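Local coordinates for protein Rho guanyl nucleotide exchange factor (Rom2), putative (Aspergillus fumigatus Af293, PDB 5O51) that probably acts as a guanine-nucleotide exchange factor for Rho-type GTPases, this chain being its CNH domain, a seven-bladed beta-propeller, at residues Lys8-Val22 with Tyr319-Leu333. Residues are numbered along the deposited sequence; the frame is centred on the assembly and turned at random.
Sequences KTVLCSNFFTSANRV and YAYEDEGGEDVVASL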
loop_
_atom_site.group_PDB
_atom_site.type_symbol
_atom_site.label_atom_id
_atom_site.label_comp_id
_atom_site.label_asym_id
_atom_site.label_seq_id
_atom_site.Cartn_x
_atom_site.Cartn_y
_atom_site.Cartn_z
ATOM N N LYS A 8 -15.554 -14.127 2.220
ATOM C CA LYS A 8 -14.154 -14.482 2.139
ATOM C C LYS A 8 -14.034 -15.670 1.189
ATOM O O LYS A 8 -14.716 -16.679 1.386
ATOM C CB LYS A 8 -13.657 -14.918 3.521
ATOM C CG LYS A 8 -12.167 -15.300 3.581
ATOM C CD LYS A 8 -11.906 -16.127 4.857
ATOM C CE LYS A 8 -10.608 -16.917 4.749
ATOM N NZ LYS A 8 -10.135 -17.260 6.114
ATOM N N THR A 9 -13.158 -15.573 0.191
ATOM C CA THR A 9 -12.780 -16.772 -0.612
ATOM C C THR A 9 -11.255 -17.050 -0.569
ATOM O O THR A 9 -10.459 -16.131 -0.804
ATOM C CB THR A 9 -13.248 -16.612 -2.076
ATOM O OG1 THR A 9 -14.644 -16.310 -2.096
ATOM C CG2 THR A 9 -13.055 -17.893 -2.866
ATOM N N VAL A 10 -10.871 -18.293 -0.278
ATOM C CA VAL A 10 -9.483 -18.741 -0.437
ATOM C C VAL A 10 -9.069 -18.855 -1.914
ATOM O O VAL A 10 -9.628 -19.674 -2.619
ATOM C CB VAL A 10 -9.255 -20.089 0.245
ATOM C CG1 VAL A 10 -7.813 -20.560 -0.010
ATOM C CG2 VAL A 10 -9.537 -19.953 1.726
ATOM N N LEU A 11 -8.113 -18.034 -2.366
ATOM C CA LEU A 11 -7.574 -18.127 -3.728
ATOM C C LEU A 11 -6.445 -19.156 -3.895
ATOM O O LEU A 11 -6.445 -19.861 -4.886
ATOM C CB LEU A 11 -7.101 -16.773 -4.269
ATOM C CG LEU A 11 -8.097 -15.613 -4.127
ATOM C CD1 LEU A 11 -7.544 -14.383 -4.789
ATOM C CD2 LEU A 11 -9.458 -15.965 -4.726
ATOM N N CYS A 12 -5.470 -19.200 -2.989
ATOM C CA CYS A 12 -4.255 -20.105 -3.143
ATOM C C CYS A 12 -3.751 -20.447 -1.767
ATOM O O CYS A 12 -3.184 -19.589 -1.077
ATOM C CB CYS A 12 -3.120 -19.461 -3.980
ATOM S SG CYS A 12 -1.824 -20.709 -4.409
ATOM N N SER A 13 -4.022 -21.682 -1.337
ATOM C CA SER A 13 -3.581 -22.217 -0.075
ATOM C C SER A 13 -2.498 -23.331 -0.249
ATOM O O SER A 13 -2.050 -23.933 0.765
ATOM C CB SER A 13 -4.771 -22.828 0.659
ATOM O OG SER A 13 -5.188 -24.019 0.034
ATOM N N ASN A 14 -2.175 -23.675 -1.502
ATOM C CA ASN A 14 -1.332 -24.880 -1.761
ATOM C C ASN A 14 0.122 -24.637 -2.073
ATOM O O ASN A 14 0.939 -25.481 -1.758
ATOM C CB ASN A 14 -1.919 -25.710 -2.895
ATOM C CG ASN A 14 -3.187 -26.424 -2.485
ATOM O OD1 ASN A 14 -4.233 -26.235 -3.108
ATOM N ND2 ASN A 14 -3.107 -27.255 -1.442
ATOM N N PHE A 15 0.443 -23.474 -2.665
ATOM C CA PHE A 15 1.692 -23.287 -3.347
ATOM C C PHE A 15 2.745 -22.582 -2.480
ATOM O O PHE A 15 3.907 -22.952 -2.536
ATOM C CB PHE A 15 1.430 -22.537 -4.643
ATOM C CG PHE A 15 2.670 -22.347 -5.534
ATOM C CD1 PHE A 15 3.126 -23.362 -6.356
ATOM C CD2 PHE A 15 3.337 -21.129 -5.569
ATOM C CE1 PHE A 15 4.241 -23.167 -7.186
ATOM C CE2 PHE A 15 4.454 -20.956 -6.388
ATOM C CZ PHE A 15 4.884 -21.969 -7.202
ATOM N N PHE A 16 2.357 -21.555 -1.714
ATOM C CA PHE A 16 3.318 -20.739 -0.926
ATOM C C PHE A 16 3.300 -21.339 0.482
ATOM O O PHE A 16 2.233 -21.814 0.963
ATOM C CB PHE A 16 2.914 -19.251 -0.925
ATOM C CG PHE A 16 2.998 -18.604 -2.268
ATOM C CD1 PHE A 16 4.231 -18.247 -2.817
ATOM C CD2 PHE A 16 1.822 -18.346 -3.023
ATOM C CE1 PHE A 16 4.299 -17.685 -4.115
ATOM C CE2 PHE A 16 1.887 -17.790 -4.271
ATOM C CZ PHE A 16 3.111 -17.431 -4.826
ATOM N N THR A 17 4.458 -21.354 1.127
ATOM C CA THR A 17 4.672 -22.103 2.377
ATOM C C THR A 17 5.556 -21.304 3.256
ATOM O O THR A 17 6.085 -20.225 2.867
ATOM C CB THR A 17 5.254 -23.568 2.208
ATOM O OG1 THR A 17 6.646 -23.569 1.897
ATOM C CG2 THR A 17 4.525 -24.398 1.151
ATOM N N SER A 18 5.750 -21.853 4.463
ATOM C CA SER A 18 6.753 -21.356 5.387
ATOM C C SER A 18 8.164 -21.232 4.737
ATOM O O SER A 18 8.968 -20.429 5.167
ATOM C CB SER A 18 6.816 -22.238 6.676
ATOM O OG SER A 18 7.063 -23.625 6.360
ATOM N N ALA A 19 8.475 -21.997 3.692
ATOM C CA ALA A 19 9.778 -21.753 3.002
ATOM C C ALA A 19 9.903 -20.313 2.434
ATOM O O ALA A 19 10.981 -19.732 2.439
ATOM C CB ALA A 19 10.052 -22.808 1.902
ATOM N N ASN A 20 8.801 -19.747 1.919
ATOM C CA ASN A 20 8.962 -18.598 1.017
ATOM C C ASN A 20 7.540 -17.994 0.895
ATOM O O ASN A 20 6.771 -18.330 -0.009
ATOM C CB ASN A 20 9.620 -19.083 -0.320
ATOM C CG ASN A 20 9.738 -18.003 -1.361
ATOM O OD1 ASN A 20 9.118 -18.076 -2.445
ATOM N ND2 ASN A 20 10.520 -16.994 -1.067
ATOM N N ARG A 21 7.210 -17.169 1.883
ATOM C CA ARG A 21 5.870 -16.575 2.016
ATOM C C ARG A 21 5.632 -15.475 0.966
ATOM O O ARG A 21 6.608 -14.849 0.416
ATOM C CB ARG A 21 5.728 -15.985 3.466
ATOM C CG ARG A 21 5.749 -17.085 4.559
ATOM C CD ARG A 21 5.192 -16.649 5.949
ATOM N NE ARG A 21 5.285 -17.782 6.906
ATOM C CZ ARG A 21 4.449 -18.847 6.982
ATOM N NH1 ARG A 21 3.335 -18.982 6.227
ATOM N NH2 ARG A 21 4.700 -19.797 7.857
ATOM N N VAL A 22 4.373 -15.131 0.775
ATOM C CA VAL A 22 4.010 -13.961 -0.045
ATOM C C VAL A 22 4.301 -12.639 0.683
ATOM O O VAL A 22 3.669 -12.322 1.692
ATOM C CB VAL A 22 2.515 -14.044 -0.458
ATOM C CG1 VAL A 22 2.091 -12.837 -1.267
ATOM C CG2 VAL A 22 2.280 -15.288 -1.304
ATOM N N TYR A 319 -5.525 -10.405 0.712
ATOM C CA TYR A 319 -4.685 -10.458 1.898
ATOM C C TYR A 319 -4.125 -11.854 2.083
ATOM O O TYR A 319 -4.587 -12.753 1.437
ATOM C CB TYR A 319 -5.453 -9.952 3.152
ATOM C CG TYR A 319 -6.473 -10.916 3.710
ATOM C CD1 TYR A 319 -7.685 -11.111 3.087
ATOM C CD2 TYR A 319 -6.200 -11.685 4.848
ATOM C CE1 TYR A 319 -8.620 -12.036 3.568
ATOM C CE2 TYR A 319 -7.132 -12.589 5.361
ATOM C CZ TYR A 319 -8.365 -12.737 4.714
ATOM O OH TYR A 319 -9.343 -13.639 5.195
ATOM N N ALA A 320 -3.029 -11.971 2.862
ATOM C CA ALA A 320 -2.422 -13.247 3.228
ATOM C C ALA A 320 -2.378 -13.506 4.728
ATOM O O ALA A 320 -2.302 -12.567 5.508
ATOM C CB ALA A 320 -0.995 -13.336 2.643
ATOM N N TYR A 321 -2.370 -14.772 5.101
ATOM C CA TYR A 321 -2.242 -15.198 6.496
ATOM C C TYR A 321 -1.570 -16.580 6.584
ATOM O O TYR A 321 -1.654 -17.382 5.628
ATOM C CB TYR A 321 -3.614 -15.150 7.202
ATOM C CG TYR A 321 -4.652 -16.136 6.661
ATOM C CD1 TYR A 321 -5.518 -15.749 5.682
ATOM C CD2 TYR A 321 -4.788 -17.425 7.165
ATOM C CE1 TYR A 321 -6.460 -16.594 5.177
ATOM C CE2 TYR A 321 -5.731 -18.310 6.636
ATOM C CZ TYR A 321 -6.549 -17.868 5.630
ATOM O OH TYR A 321 -7.543 -18.627 5.042
ATOM N N GLU A 322 -0.908 -16.861 7.714
ATOM C CA GLU A 322 -0.310 -18.201 8.000
ATOM C C GLU A 322 -1.369 -19.117 8.564
ATOM O O GLU A 322 -2.132 -18.733 9.432
ATOM C CB GLU A 322 0.742 -18.167 9.105
ATOM C CG GLU A 322 1.954 -17.365 8.823
ATOM C CD GLU A 322 3.018 -17.382 9.931
ATOM O OE1 GLU A 322 2.842 -18.098 10.977
ATOM O OE2 GLU A 322 4.025 -16.634 9.723
ATOM N N ASP A 323 -1.358 -20.360 8.151
ATOM C CA ASP A 323 -2.238 -21.372 8.694
ATOM C C ASP A 323 -1.378 -22.580 9.096
ATOM O O ASP A 323 -0.189 -22.629 8.744
ATOM C CB ASP A 323 -3.240 -21.733 7.619
ATOM C CG ASP A 323 -4.586 -22.075 8.166
ATOM O OD1 ASP A 323 -4.698 -22.336 9.397
ATOM O OD2 ASP A 323 -5.515 -22.102 7.341
ATOM N N GLU A 324 -1.911 -23.560 9.813
ATOM C CA GLU A 324 -0.997 -24.643 10.265
ATOM C C GLU A 324 -0.740 -25.706 9.149
ATOM O O GLU A 324 -1.403 -25.705 8.117
ATOM C CB GLU A 324 -1.586 -25.308 11.489
ATOM C CG GLU A 324 -2.600 -26.390 11.130
ATOM C CD GLU A 324 -3.359 -26.940 12.334
ATOM O OE1 GLU A 324 -3.769 -26.106 13.197
ATOM O OE2 GLU A 324 -3.555 -28.203 12.396
ATOM N N GLY A 325 0.325 -26.496 9.211
ATOM C CA GLY A 325 1.645 -25.982 9.183
ATOM C C GLY A 325 2.374 -26.335 7.869
ATOM O O GLY A 325 2.090 -27.307 7.185
ATOM N N GLY A 326 3.332 -25.548 7.444
ATOM C CA GLY A 326 3.309 -24.149 7.495
ATOM C C GLY A 326 2.813 -23.771 6.103
ATOM O O GLY A 326 3.605 -23.715 5.170
ATOM N N GLU A 327 1.493 -23.581 5.986
ATOM C CA GLU A 327 0.872 -23.043 4.796
ATOM C C GLU A 327 0.867 -21.509 4.870
ATOM O O GLU A 327 0.763 -20.955 5.965
ATOM C CB GLU A 327 -0.533 -23.628 4.667
ATOM C CG GLU A 327 -0.563 -25.166 4.619
ATOM C CD GLU A 327 -1.777 -25.696 3.838
ATOM O OE1 GLU A 327 -2.950 -25.368 4.168
ATOM O OE2 GLU A 327 -1.567 -26.453 2.870
ATOM N N ASP A 328 1.037 -20.829 3.723
ATOM C CA ASP A 328 0.811 -19.406 3.623
ATOM C C ASP A 328 -0.436 -19.351 2.737
ATOM O O ASP A 328 -0.486 -20.025 1.727
ATOM C CB ASP A 328 1.924 -18.665 2.912
ATOM C CG ASP A 328 2.099 -17.224 3.379
ATOM O OD1 ASP A 328 2.029 -16.953 4.599
ATOM O OD2 ASP A 328 2.390 -16.343 2.523
ATOM N N VAL A 329 -1.416 -18.519 3.068
ATOM C CA VAL A 329 -2.673 -18.559 2.321
ATOM C C VAL A 329 -2.975 -17.155 1.749
ATOM O O VAL A 329 -2.872 -16.129 2.458
ATOM C CB VAL A 329 -3.820 -19.049 3.223
ATOM C CG1 VAL A 329 -5.157 -19.083 2.465
ATOM C CG2 VAL A 329 -3.512 -20.418 3.845
ATOM N N VAL A 330 -3.352 -17.109 0.495
ATOM C CA VAL A 330 -3.888 -15.911 -0.145
ATOM C C VAL A 330 -5.425 -15.977 -0.258
ATOM O O VAL A 330 -6.002 -17.026 -0.624
ATOM C CB VAL A 330 -3.287 -15.646 -1.508
ATOM C CG1 VAL A 330 -3.825 -14.342 -2.060
ATOM C CG2 VAL A 330 -1.761 -15.507 -1.363
ATOM N N ALA A 331 -6.076 -14.879 0.149
ATOM C CA ALA A 331 -7.572 -14.835 0.194
ATOM C C ALA A 331 -8.105 -13.515 -0.261
ATOM O O ALA A 331 -7.381 -12.532 -0.399
ATOM C CB ALA A 331 -8.045 -15.156 1.594
ATOM N N SER A 332 -9.401 -13.495 -0.534
ATOM C CA SER A 332 -10.110 -12.339 -1.054
ATOM C C SER A 332 -11.303 -11.991 -0.176
ATOM O O SER A 332 -12.025 -12.888 0.274
ATOM C CB SER A 332 -10.729 -12.679 -2.406
ATOM O OG SER A 332 -11.370 -11.522 -2.932
ATOM N N LEU A 333 -11.490 -10.720 0.104
ATOM C CA LEU A 333 -12.738 -10.268 0.787
ATOM C C LEU A 333 -13.501 -9.428 -0.185
ATOM O O LEU A 333 -12.908 -8.473 -0.734
ATOM C CB LEU A 333 -12.446 -9.382 1.973
ATOM C CG LEU A 333 -11.827 -10.059 3.169
ATOM C CD1 LEU A 333 -11.731 -9.045 4.299
ATOM C CD2 LEU A 333 -12.569 -11.280 3.644
HETATM O O HOH W 1 -8.888 -14.795 8.102
HETATM O O HOH W 2 -0.374 -20.821 -0.955
#
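Arg21 and Asp328 form the polar centre of this contact. Arg21 NH1 donates to Asp328 OD1 at 2.9 Å. The oxygen lies near the guanidinium plane, but NH1 meets it from above the carboxylate plane. Arg21 NH1 also reaches Glu327 O, at 3.3 Å. Glu322, from the other hairpin strand, lays its CG over the middle of one guanidinium face. Its carboxylate stacks on that face, the planes 22° apart. OE2 lies well out of the guanidinium plane, so this salt bridge rests on charge alone; no N-H points at it, and Asn306 donates to this oxygen. Ser18 CA lies against the opposite face. Asp328 CG is anti to its backbone N (chi1 -151°), which turns the carboxylate toward 8-22. Asp328 OD2 accepts from Val22 N at 2.9 Å, from the anti side, 30° out of the carboxylate plane. Arg308 also pairs with OD1, so both oxygens of this buried acid are engaged, probably favouring its charged form.

On the face of Cys12 and Ser332, Val22 CG2 meets Val330 CG2 at 4.0 Å. On the other face, the extended Lys8 chain crosses the Tyr319 side chain at about a right angle, passing its OH. Lys8 NZ donates to Tyr321 OH at 3.1 Å. Val10 CG1 packs on Val329 CG1 there too.

Strand 8-12 runs antiparallel to 327-333. Thr9 and Ser332 exchange two backbone bonds. Leu11 N and Cys12 N share Val330 O from the same face of its plane, a classic beta bulge. A water accepts from Phe16 N and sits within reach of Asp328 O. Strand 8-12 is the outer-rim edge strand of a four-stranded blade whose other three strands come from the chain's C-terminal end. This is the ring closure, or Velcro, typical of beta-propellers.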